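Local atomic coordinates of type III effector Xcv3220-like C-terminal domain-containing protein (Xanthomonas campestris pv. vesicatoria, PDB entry 4FC9), a protein that is a type III effector secreted into the plant host, represented here by its all-helical C-terminal domain, whose function is not established. Residues Lys67-Thr70 with Asp71-Thr74. Residues are numbered along the deposited sequence; the frame is centred on the assembly and turned at random.
Sequences KRPT and DVTT
Arg68 reaches across a tight turn to lay its guanidinium group against the methyl of Thr73. From CB the chain leaves with CG between the backbone N and the carbonyl carbon (chi1 62°), then runs extended to NE. CD passes 3.8 Å from Val72 O, a van der Waals approach, and NE lies 3.8 Å from Thr73 CG2. CZ comes closest, 3.6 Å from the same CG2, which stands 3.5 Å above the guanidinium plane and over its centre; one face of the cation is therefore covered by a methyl group. At the tip, NH1 meets both Thr73 CB and CG2, while NH2 stays 4.0 Å from CG2. The chain reversal between Arg68 and Thr73 is a type I beta turn from Pro69 to Val72, closed by a 3.2 Å hydrogen bond from Val72 N to Pro69 O. The bond is nearly straight at hydrogen (167°), although the donor sits well above the carbonyl plane. Alongside this bond, Pro69 CB packs on Val72 CG2 at 3.9 Å. Gln77 OE1 accepts hydrogen bonds from Thr73 N and Thr74 OG1, and Val72 also touches Val78 and Leu150. None of the touching residues is buried: the turn lies at the surface of the XopL C-terminal domain, in the loop joining helix 32-49 to helix 79-88.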
loop_
_atom_site.group_PDB
_atom_site.type_symbol
_atom_site.label_atom_id
_atom_site.label_comp_id
_atom_site.label_asym_id
_atom_site.label_seq_id
_atom_site.Cartn_x
_atom_site.Cartn_y
_atom_site.Cartn_z
ATOM N N LYS A 67 -13.144 -15.952 -16.513
ATOM C CA LYS A 67 -12.843 -16.892 -15.433
ATOM C C LYS A 67 -13.398 -16.411 -14.090
ATOM O O LYS A 67 -13.696 -17.207 -13.202
ATOM C CB LYS A 67 -11.331 -17.090 -15.312
ATOM C CG LYS A 67 -10.653 -17.609 -16.570
ATOM C CD LYS A 67 -10.946 -19.082 -16.773
ATOM C CE LYS A 67 -10.057 -19.688 -17.848
ATOM N NZ LYS A 67 -10.272 -21.155 -17.979
ATOM N N ARG A 68 -13.537 -15.099 -13.960
ATOM C CA ARG A 68 -13.942 -14.462 -12.714
ATOM C C ARG A 68 -15.360 -14.840 -12.273
ATOM O O ARG A 68 -16.143 -15.348 -13.074
ATOM C CB ARG A 68 -13.837 -12.945 -12.887
ATOM C CG ARG A 68 -14.743 -12.400 -13.966
ATOM C CD ARG A 68 -14.653 -10.893 -14.030
ATOM N NE ARG A 68 -15.290 -10.360 -15.224
ATOM C CZ ARG A 68 -15.166 -9.103 -15.630
ATOM N NH1 ARG A 68 -14.426 -8.251 -14.933
ATOM N NH2 ARG A 68 -15.778 -8.700 -16.736
ATOM N N PRO A 69 -15.699 -14.587 -10.994
ATOM C CA PRO A 69 -17.079 -14.823 -10.568
ATOM C C PRO A 69 -17.986 -13.893 -11.337
ATOM O O PRO A 69 -17.639 -12.727 -11.517
ATOM C CB PRO A 69 -17.066 -14.428 -9.091
ATOM C CG PRO A 69 -15.625 -14.511 -8.679
ATOM C CD PRO A 69 -14.865 -14.085 -9.888
ATOM N N THR A 70 -19.114 -14.417 -11.795
ATOM C CA THR A 70 -20.026 -13.678 -12.647
ATOM C C THR A 70 -20.410 -12.326 -12.043
ATOM O O THR A 70 -20.444 -11.319 -12.746
ATOM C CB THR A 70 -21.287 -14.521 -12.949
ATOM O OG1 THR A 70 -20.917 -15.668 -13.724
ATOM C CG2 THR A 70 -22.317 -13.719 -13.722
ATOM N N ASP A 71 -20.650 -12.302 -10.733
ATOM C CA ASP A 71 -21.186 -11.114 -10.069
ATOM C C ASP A 71 -20.140 -10.247 -9.363
ATOM O O ASP A 71 -20.488 -9.394 -8.550
ATOM C CB ASP A 71 -22.270 -11.519 -9.067
ATOM C CG ASP A 71 -21.733 -12.396 -7.949
ATOM O OD1 ASP A 71 -20.713 -13.087 -8.162
ATOM O OD2 ASP A 71 -22.339 -12.392 -6.853
ATOM N N VAL A 72 -18.866 -10.465 -9.662
ATOM C CA VAL A 72 -17.814 -9.663 -9.049
ATOM C C VAL A 72 -16.889 -9.064 -10.099
ATOM O O VAL A 72 -16.021 -9.750 -10.642
ATOM C CB VAL A 72 -16.970 -10.485 -8.070
ATOM C CG1 VAL A 72 -15.944 -9.586 -7.390
ATOM C CG2 VAL A 72 -17.857 -11.161 -7.042
ATOM N N THR A 73 -17.075 -7.779 -10.386
ATOM C CA THR A 73 -16.289 -7.118 -11.417
ATOM C C THR A 73 -15.736 -5.767 -10.967
ATOM O O THR A 73 -15.002 -5.127 -11.710
ATOM C CB THR A 73 -17.115 -6.915 -12.699
ATOM O OG1 THR A 73 -18.195 -6.012 -12.441
ATOM C CG2 THR A 73 -17.670 -8.243 -13.200
ATOM N N THR A 74 -16.089 -5.341 -9.755
ATOM C CA THR A 74 -15.654 -4.046 -9.238
ATOM C C THR A 74 -15.175 -4.112 -7.791
ATOM O O THR A 74 -15.470 -5.065 -7.068
ATOM C CB THR A 74 -16.777 -2.982 -9.297
ATOM O OG1 THR A 74 -17.895 -3.418 -8.515
ATOM C CG2 THR A 74 -17.224 -2.733 -10.728
#